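Local structure of glycosyl hydrolase family 2, TIM barrel domain protein (Parabacteroides merdae ATCC 43184, 6DXU) at residues Tyr198-Glu210 with Leu222-Ile234. The protein is a bacterial beta-glucuronidase of glycoside hydrolase family 2 from the human gut microbiome, probably removing glucuronic acid from glucuronide conjugates. Numbering follows the deposited sequence.
Sequences YLPEVSFEQIHLE and LKVKTSFYNPEDI
The rings of Phe204 and Phe228 run alongside each other in the same direction, CE2 of Phe204 3.6 Å from CE1 of Phe228, their planes inclined at 38°. Both belong to the antiparallel hairpin of strands 203-213 and 219-229 in the beta-sandwich domain characteristic of family 2 hydrolases. Val202 extends this apolar row, laying CG1 against CD1 of Phe228 and CG2 against CG1 of Ile234, while strand 286-294 of the facing sheet covers Phe204 and Val202. Further along, Leu209 CD2 meets both methyls of Val224, 4.0 Å from CG1 and from CG2, branched chains that fill a sandwich interior well.

Between these groups the strand carries a classic beta bulge: Glu205 N and Gln206 N both donate to Ser227 O, at 2.7 Å and 3.3 Å. Thr226 OG1, held anti to its own nitrogen (chi1 -169°), donates to Gln206 O over 2.7 Å; this bond satisfies the buried hydroxyl as a donor beside the Phe204 ring, while the same carbonyl also accepts from Ser227 N.

On the other face, long charged chains suit the partly exposed surface: extended Lys225 forms a salt bridge with Glu210, NZ 2.6 Å from OE1 on its syn side. Ser203 OG sits at the edge of the Tyr229 ring, whose hydroxyl reaches Asp141. The hairpin is thus two-sided: hydrocarbon packs toward the facing sheet, whereas hydroxyls and the Lys225-Glu210 salt bridge occupy the opposite face.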
ATOM      1  N   TYR D 198      -5.291 -17.155 -30.963  1.00 16.35           N
ATOM      2  CA  TYR D 198      -5.269 -18.527 -30.485  1.00 21.13           C
ATOM      3  C   TYR D 198      -3.887 -19.115 -30.732  1.00 20.73           C
ATOM      4  O   TYR D 198      -3.351 -19.010 -31.842  1.00 23.00           O
ATOM      5  CB  TYR D 198      -6.320 -19.365 -31.205  1.00 22.75           C
ATOM      6  CG  TYR D 198      -7.766 -18.999 -30.935  1.00 22.15           C
ATOM      7  CD1 TYR D 198      -8.594 -18.558 -31.967  1.00 22.58           C
ATOM      8  CD2 TYR D 198      -8.313 -19.125 -29.656  1.00 24.10           C
ATOM      9  CE1 TYR D 198      -9.925 -18.248 -31.733  1.00 26.48           C
ATOM     10  CE2 TYR D 198      -9.652 -18.814 -29.413  1.00 22.95           C
ATOM     11  CZ  TYR D 198     -10.448 -18.378 -30.462  1.00 21.21           C
ATOM     12  OH  TYR D 198     -11.777 -18.079 -30.236  1.00 23.09           O
ATOM     13  N   LEU D 199      -3.327 -19.756 -29.712  1.00 19.61           N
ATOM     14  CA  LEU D 199      -2.018 -20.376 -29.800  1.00 17.51           C
ATOM     15  C   LEU D 199      -2.115 -21.834 -29.391  1.00 21.28           C
ATOM     16  O   LEU D 199      -2.954 -22.191 -28.557  1.00 19.30           O
ATOM     17  CB  LEU D 199      -1.002 -19.672 -28.880  1.00 19.98           C
ATOM     18  CG  LEU D 199      -0.731 -18.204 -29.208  1.00 21.50           C
ATOM     19  CD1 LEU D 199       0.066 -17.598 -28.058  1.00 21.28           C
ATOM     20  CD2 LEU D 199       0.026 -18.090 -30.541  1.00 23.00           C
ATOM     21  N   PRO D 200      -1.244 -22.696 -29.939  1.00 18.24           N
ATOM     22  CA  PRO D 200      -1.116 -24.056 -29.399  1.00 20.90           C
ATOM     23  C   PRO D 200      -0.340 -24.027 -28.090  1.00 20.38           C
ATOM     24  O   PRO D 200       0.009 -22.946 -27.607  1.00 20.00           O
ATOM     25  CB  PRO D 200      -0.345 -24.795 -30.499  1.00 25.20           C
ATOM     26  CG  PRO D 200       0.536 -23.720 -31.087  1.00 24.80           C
ATOM     27  CD  PRO D 200      -0.276 -22.434 -31.021  1.00 23.20           C
ATOM     28  N   GLU D 201      -0.042 -25.201 -27.528  1.00 19.65           N
ATOM     29  CA  GLU D 201       0.680 -25.269 -26.256  1.00 23.70           C
ATOM     30  C   GLU D 201       2.019 -24.547 -26.324  1.00 24.71           C
ATOM     31  O   GLU D 201       2.388 -23.821 -25.395  1.00 22.15           O
ATOM     32  CB  GLU D 201       0.897 -26.727 -25.854  1.00 30.29           C
ATOM     33  CG  GLU D 201      -0.337 -27.392 -25.287  1.00 26.55           C
ATOM     34  CD  GLU D 201      -0.120 -28.880 -25.027  1.00 35.80           C
ATOM     35  OE1 GLU D 201      -0.621 -29.371 -23.998  1.00 30.74           O
ATOM     36  OE2 GLU D 201       0.579 -29.544 -25.830  1.00 31.47           O
ATOM     37  N   VAL D 202       2.770 -24.746 -27.402  1.00 20.68           N
ATOM     38  CA  VAL D 202       4.109 -24.184 -27.523  1.00 22.87           C
ATOM     39  C   VAL D 202       4.108 -23.217 -28.688  1.00 22.67           C
ATOM     40  O   VAL D 202       3.770 -23.603 -29.812  1.00 22.62           O
ATOM     41  CB  VAL D 202       5.176 -25.271 -27.732  1.00 22.03           C
ATOM     42  CG1 VAL D 202       6.556 -24.627 -27.787  1.00 20.14           C
ATOM     43  CG2 VAL D 202       5.108 -26.309 -26.622  1.00 22.32           C
ATOM     44  N   SER D 203       4.517 -21.977 -28.433  1.00 23.29           N
ATOM     45  CA  SER D 203       4.585 -20.976 -29.485  1.00 22.96           C
ATOM     46  C   SER D 203       5.815 -20.107 -29.246  1.00 25.86           C
ATOM     47  O   SER D 203       6.628 -20.369 -28.351  1.00 21.23           O
ATOM     48  CB  SER D 203       3.298 -20.144 -29.542  1.00 24.75           C
ATOM     49  OG  SER D 203       3.040 -19.516 -28.302  1.00 21.46           O
ATOM     50  N   PHE D 204       5.957 -19.074 -30.067  1.00 25.06           N
ATOM     51  CA  PHE D 204       7.081 -18.153 -29.991  1.00 26.67           C
ATOM     52  C   PHE D 204       6.611 -16.856 -29.344  1.00 29.22           C
ATOM     53  O   PHE D 204       5.668 -16.219 -29.828  1.00 31.18           O
ATOM     54  CB  PHE D 204       7.655 -17.885 -31.382  1.00 29.26           C
ATOM     55  CG  PHE D 204       8.134 -19.130 -32.097  1.00 28.54           C
ATOM     56  CD1 PHE D 204       7.413 -19.662 -33.159  1.00 30.61           C
ATOM     57  CD2 PHE D 204       9.300 -19.759 -31.707  1.00 34.42           C
ATOM     58  CE1 PHE D 204       7.847 -20.810 -33.815  1.00 30.23           C
ATOM     59  CE2 PHE D 204       9.741 -20.897 -32.352  1.00 33.64           C
ATOM     60  CZ  PHE D 204       9.012 -21.425 -33.415  1.00 36.11           C
ATOM     61  N   GLU D 205       7.266 -16.476 -28.248  1.00 27.57           N
ATOM     62  CA  GLU D 205       7.008 -15.198 -27.598  1.00 30.04           C
ATOM     63  C   GLU D 205       7.731 -14.050 -28.290  1.00 30.61           C
ATOM     64  O   GLU D 205       7.184 -12.947 -28.404  1.00 33.92           O
ATOM     65  CB  GLU D 205       7.432 -15.275 -26.126  1.00 30.45           C
ATOM     66  CG  GLU D 205       7.234 -13.987 -25.353  1.00 36.11           C
ATOM     67  CD  GLU D 205       7.449 -14.159 -23.858  1.00 50.00           C
ATOM     68  OE1 GLU D 205       8.089 -15.153 -23.452  1.00 49.65           O
ATOM     69  OE2 GLU D 205       6.997 -13.282 -23.091  1.00 67.13           O
ATOM     70  N   GLN D 206       8.960 -14.289 -28.743  1.00 27.45           N
ATOM     71  CA  GLN D 206       9.759 -13.301 -29.457  1.00 29.76           C
ATOM     72  C   GLN D 206      10.524 -14.024 -30.556  1.00 27.88           C
ATOM     73  O   GLN D 206      10.997 -15.144 -30.345  1.00 26.43           O
ATOM     74  CB  GLN D 206      10.808 -12.627 -28.544  1.00 36.93           C
ATOM     75  CG  GLN D 206      10.338 -11.890 -27.287  1.00 44.00           C
ATOM     76  CD  GLN D 206       9.731 -10.544 -27.581  1.00 43.80           C
ATOM     77  OE1 GLN D 206       9.857 -10.026 -28.697  1.00 46.91           O
ATOM     78  NE2 GLN D 206       9.095  -9.941 -26.572  1.00 42.97           N
ATOM     79  N   ILE D 207      10.645 -13.390 -31.721  1.00 22.21           N
ATOM     80  CA  ILE D 207      11.540 -13.850 -32.785  1.00 22.86           C
ATOM     81  C   ILE D 207      12.422 -12.677 -33.168  1.00 23.48           C
ATOM     82  O   ILE D 207      11.921 -11.661 -33.665  1.00 25.15           O
ATOM     83  CB  ILE D 207      10.778 -14.364 -34.019  1.00 22.39           C
ATOM     84  CG1 ILE D 207       9.895 -15.553 -33.640  1.00 25.33           C
ATOM     85  CG2 ILE D 207      11.779 -14.767 -35.132  1.00 22.26           C
ATOM     86  CD1 ILE D 207       8.899 -15.933 -34.709  1.00 22.72           C
ATOM     87  N   HIS D 208      13.724 -12.807 -32.953  1.00 22.73           N
ATOM     88  CA  HIS D 208      14.669 -11.746 -33.293  1.00 23.18           C
ATOM     89  C   HIS D 208      15.610 -12.228 -34.384  1.00 25.70           C
ATOM     90  O   HIS D 208      16.290 -13.243 -34.219  1.00 26.04           O
ATOM     91  CB  HIS D 208      15.444 -11.283 -32.062  1.00 27.94           C
ATOM     92  CG  HIS D 208      14.681 -10.304 -31.229  1.00 31.83           C
ATOM     93  ND1 HIS D 208      14.666 -10.337 -29.852  1.00 36.13           N
ATOM     94  CD2 HIS D 208      13.885  -9.270 -31.591  1.00 28.88           C
ATOM     95  CE1 HIS D 208      13.899  -9.359 -29.399  1.00 37.37           C
ATOM     96  NE2 HIS D 208      13.417  -8.693 -30.435  1.00 33.43           N
ATOM     97  N   LEU D 209      15.638 -11.504 -35.496  1.00 23.83           N
ATOM     98  CA  LEU D 209      16.479 -11.826 -36.644  1.00 25.53           C
ATOM     99  C   LEU D 209      17.606 -10.804 -36.681  1.00 27.82           C
ATOM    100  O   LEU D 209      17.385  -9.650 -37.046  1.00 30.49           O
ATOM    101  CB  LEU D 209      15.669 -11.795 -37.935  1.00 25.34           C
ATOM    102  CG  LEU D 209      14.394 -12.636 -37.893  1.00 25.99           C
ATOM    103  CD1 LEU D 209      13.630 -12.513 -39.197  1.00 24.42           C
ATOM    104  CD2 LEU D 209      14.727 -14.089 -37.596  1.00 27.12           C
ATOM    105  N   GLU D 210      18.805 -11.212 -36.273  1.00 26.58           N
ATOM    106  CA  GLU D 210      19.967 -10.331 -36.302  1.00 28.27           C
ATOM    107  C   GLU D 210      20.657 -10.508 -37.640  1.00 29.62           C
ATOM    108  O   GLU D 210      21.211 -11.572 -37.907  1.00 30.38           O
ATOM    109  CB  GLU D 210      20.958 -10.634 -35.187  1.00 29.72           C
ATOM    110  CG  GLU D 210      20.660 -10.076 -33.840  1.00 43.05           C
ATOM    111  CD  GLU D 210      21.785 -10.410 -32.876  1.00 44.91           C
ATOM    112  OE1 GLU D 210      21.828 -11.562 -32.417  1.00 49.72           O
ATOM    113  OE2 GLU D 210      22.646  -9.542 -32.612  1.00 44.23           O
ATOM    114  N   LEU D 222      22.940 -14.113 -40.729  1.00 28.79           N
ATOM    115  CA  LEU D 222      21.647 -14.094 -40.062  1.00 30.24           C
ATOM    116  C   LEU D 222      21.728 -14.988 -38.834  1.00 29.69           C
ATOM    117  O   LEU D 222      22.118 -16.156 -38.937  1.00 28.32           O
ATOM    118  CB  LEU D 222      20.526 -14.549 -41.005  1.00 28.86           C
ATOM    119  CG  LEU D 222      19.149 -14.699 -40.345  1.00 28.67           C
ATOM    120  CD1 LEU D 222      18.597 -13.333 -39.925  1.00 27.05           C
ATOM    121  CD2 LEU D 222      18.172 -15.398 -41.283  1.00 31.54           C
ATOM    122  N   LYS D 223      21.405 -14.428 -37.671  1.00 25.82           N
ATOM    123  CA  LYS D 223      21.231 -15.186 -36.441  1.00 26.00           C
ATOM    124  C   LYS D 223      19.756 -15.155 -36.083  1.00 24.76           C
ATOM    125  O   LYS D 223      19.153 -14.078 -36.031  1.00 25.07           O
ATOM    126  CB  LYS D 223      22.057 -14.609 -35.288  1.00 30.66           C
ATOM    127  CG  LYS D 223      23.565 -14.778 -35.426  1.00 38.51           C
ATOM    128  CD  LYS D 223      24.270 -14.337 -34.138  1.00 43.96           C
ATOM    129  CE  LYS D 223      25.544 -13.558 -34.430  1.00 51.50           C
ATOM    130  NZ  LYS D 223      26.402 -13.492 -33.211  1.00 63.40           N
ATOM    131  N   VAL D 224      19.177 -16.331 -35.876  1.00 24.75           N
ATOM    132  CA  VAL D 224      17.761 -16.472 -35.574  1.00 23.02           C
ATOM    133  C   VAL D 224      17.659 -16.804 -34.095  1.00 24.50           C
ATOM    134  O   VAL D 224      18.056 -17.898 -33.672  1.00 23.16           O
ATOM    135  CB  VAL D 224      17.094 -17.556 -36.426  1.00 22.25           C
ATOM    136  CG1 VAL D 224      15.633 -17.701 -36.039  1.00 23.05           C
ATOM    137  CG2 VAL D 224      17.235 -17.250 -37.940  1.00 24.83           C
ATOM    138  N   LYS D 225      17.146 -15.866 -33.306  1.00 24.84           N
ATOM    139  CA  LYS D 225      16.979 -16.071 -31.874  1.00 23.23           C
ATOM    140  C   LYS D 225      15.501 -15.993 -31.522  1.00 24.82           C
ATOM    141  O   LYS D 225      14.735 -15.225 -32.114  1.00 22.89           O
ATOM    142  CB  LYS D 225      17.773 -15.041 -31.055  1.00 26.99           C
ATOM    143  CG  LYS D 225      19.282 -15.163 -31.204  1.00 33.45           C
ATOM    144  CD  LYS D 225      20.008 -13.985 -30.565  1.00 40.97           C
ATOM    145  CE  LYS D 225      21.524 -14.129 -30.695  1.00 43.80           C
ATOM    146  NZ  LYS D 225      22.228 -12.908 -30.212  1.00 47.74           N
ATOM    147  N   THR D 226      15.098 -16.798 -30.551  1.00 23.11           N
ATOM    148  CA  THR D 226      13.694 -16.844 -30.195  1.00 24.07           C
ATOM    149  C   THR D 226      13.550 -17.050 -28.695  1.00 22.46           C
ATOM    150  O   THR D 226      14.465 -17.530 -28.022  1.00 24.73           O
ATOM    151  CB  THR D 226      12.963 -17.947 -30.965  1.00 26.61           C
ATOM    152  OG1 THR D 226      11.552 -17.796 -30.775  1.00 39.30           O
ATOM    153  CG2 THR D 226      13.391 -19.315 -30.483  1.00 22.22           C
ATOM    154  N   SER D 227      12.403 -16.619 -28.183  1.00 24.53           N
ATOM    155  CA  SER D 227      11.947 -16.927 -26.832  1.00 22.92           C
ATOM    156  C   SER D 227      10.658 -17.725 -26.952  1.00 24.10           C
ATOM    157  O   SER D 227       9.736 -17.305 -27.656  1.00 24.59           O
ATOM    158  CB  SER D 227      11.698 -15.649 -26.022  1.00 29.44           C
ATOM    159  OG  SER D 227      12.898 -14.914 -25.850  1.00 39.17           O
ATOM    160  N   PHE D 228      10.597 -18.873 -26.292  1.00 21.85           N
ATOM    161  CA  PHE D 228       9.410 -19.715 -26.373  1.00 19.22           C
ATOM    162  C   PHE D 228       8.372 -19.314 -25.342  1.00 27.27           C
ATOM    163  O   PHE D 228       8.702 -18.883 -24.235  1.00 25.28           O
ATOM    164  CB  PHE D 228       9.771 -21.186 -26.164  1.00 20.68           C
ATOM    165  CG  PHE D 228      10.457 -21.799 -27.345  1.00 19.09           C
ATOM    166  CD1 PHE D 228       9.715 -22.352 -28.378  1.00 21.06           C
ATOM    167  CD2 PHE D 228      11.844 -21.804 -27.429  1.00 20.37           C
ATOM    168  CE1 PHE D 228      10.342 -22.903 -29.473  1.00 25.33           C
ATOM    169  CE2 PHE D 228      12.476 -22.361 -28.520  1.00 22.16           C
ATOM    170  CZ  PHE D 228      11.721 -22.906 -29.545  1.00 24.34           C
ATOM    171  N   TYR D 229       7.106 -19.481 -25.714  1.00 24.68           N
ATOM    172  CA  TYR D 229       5.994 -19.390 -24.780  1.00 23.52           C
ATOM    173  C   TYR D 229       5.497 -20.811 -24.563  1.00 24.78           C
ATOM    174  O   TYR D 229       5.023 -21.458 -25.500  1.00 22.19           O
ATOM    175  CB  TYR D 229       4.894 -18.469 -25.311  1.00 25.43           C
ATOM    176  CG  TYR D 229       3.844 -18.176 -24.266  1.00 25.71           C
ATOM    177  CD1 TYR D 229       4.207 -17.692 -23.010  1.00 28.48           C
ATOM    178  CD2 TYR D 229       2.499 -18.385 -24.524  1.00 23.79           C
ATOM    179  CE1 TYR D 229       3.247 -17.425 -22.035  1.00 29.31           C
ATOM    180  CE2 TYR D 229       1.533 -18.112 -23.566  1.00 25.53           C
ATOM    181  CZ  TYR D 229       1.912 -17.634 -22.321  1.00 30.11           C
ATOM    182  OH  TYR D 229       0.956 -17.372 -21.357  1.00 29.20           O
ATOM    183  N   ASN D 230       5.658 -21.313 -23.344  1.00 20.58           N
ATOM    184  CA  ASN D 230       5.468 -22.731 -23.061  1.00 23.07           C
ATOM    185  C   ASN D 230       4.878 -22.899 -21.659  1.00 23.51           C
ATOM    186  O   ASN D 230       5.515 -23.484 -20.768  1.00 19.18           O
ATOM    187  CB  ASN D 230       6.810 -23.461 -23.213  1.00 21.72           C
ATOM    188  CG  ASN D 230       6.706 -24.963 -23.013  1.00 23.64           C
ATOM    189  OD1 ASN D 230       5.617 -25.529 -22.885  1.00 21.44           O
ATOM    190  ND2 ASN D 230       7.866 -25.622 -22.981  1.00 23.26           N
ATOM    191  N   PRO D 231       3.654 -22.412 -21.430  1.00 23.48           N
ATOM    192  CA  PRO D 231       3.075 -22.480 -20.077  1.00 27.82           C
ATOM    193  C   PRO D 231       2.785 -23.897 -19.602  1.00 31.98           C
ATOM    194  O   PRO D 231       2.666 -24.101 -18.390  1.00 28.48           O
ATOM    195  CB  PRO D 231       1.783 -21.648 -20.194  1.00 28.00           C
ATOM    196  CG  PRO D 231       1.443 -21.662 -21.657  1.00 27.41           C
ATOM    197  CD  PRO D 231       2.761 -21.729 -22.392  1.00 23.80           C
ATOM    198  N   GLU D 232       2.650 -24.873 -20.503  1.00 27.99           N
ATOM    199  CA  GLU D 232       2.417 -26.256 -20.105  1.00 26.21           C
ATOM    200  C   GLU D 232       3.693 -27.028 -19.835  1.00 24.20           C
ATOM    201  O   GLU D 232       3.611 -28.206 -19.481  1.00 27.79           O
ATOM    202  CB  GLU D 232       1.614 -27.022 -21.161  1.00 31.33           C
ATOM    203  CG  GLU D 232       0.210 -26.515 -21.370  1.00 37.37           C
ATOM    204  CD  GLU D 232      -0.697 -26.738 -20.168  1.00 43.91           C
ATOM    205  OE1 GLU D 232      -0.410 -27.627 -19.325  1.00 42.41           O
ATOM    206  OE2 GLU D 232      -1.714 -26.019 -20.077  1.00 43.87           O
ATOM    207  N   ASP D 233       4.860 -26.408 -20.002  1.00 23.33           N
ATOM    208  CA  ASP D 233       6.140 -27.044 -19.669  1.00 22.21           C
ATOM    209  C   ASP D 233       6.387 -28.307 -20.504  1.00 26.17           C
ATOM    210  O   ASP D 233       6.910 -29.310 -20.012  1.00 21.74           O
ATOM    211  CB  ASP D 233       6.206 -27.340 -18.162  1.00 23.26           C
ATOM    212  CG  ASP D 233       7.550 -27.873 -17.724  1.00 25.31           C
ATOM    213  OD1 ASP D 233       7.569 -28.859 -16.947  1.00 29.35           O
ATOM    214  OD2 ASP D 233       8.584 -27.334 -18.187  1.00 25.52           O
ATOM    215  N   ILE D 234       6.041 -28.241 -21.798  1.00 22.45           N
ATOM    216  CA  ILE D 234       6.426 -29.293 -22.739  1.00 21.66           C
ATOM    217  C   ILE D 234       7.947 -29.393 -22.778  1.00 22.97           C
ATOM    218  O   ILE D 234       8.643 -28.379 -22.906  1.00 23.35           O
ATOM    219  CB  ILE D 234       5.840 -28.991 -24.134  1.00 19.96           C
ATOM    220  CG1 ILE D 234       4.308 -28.845 -24.083  1.00 26.53           C
ATOM    221  CG2 ILE D 234       6.257 -30.065 -25.148  1.00 20.08           C
ATOM    222  CD1 ILE D 234       3.593 -29.986 -23.407  1.00 34.45           C
TER
HETATM  223  O   HOH W   1       3.163 -25.088 -23.103  1.00 27.16           O
HETATM  224  O   HOH W   2       9.855 -16.853 -22.657  1.00 43.31           O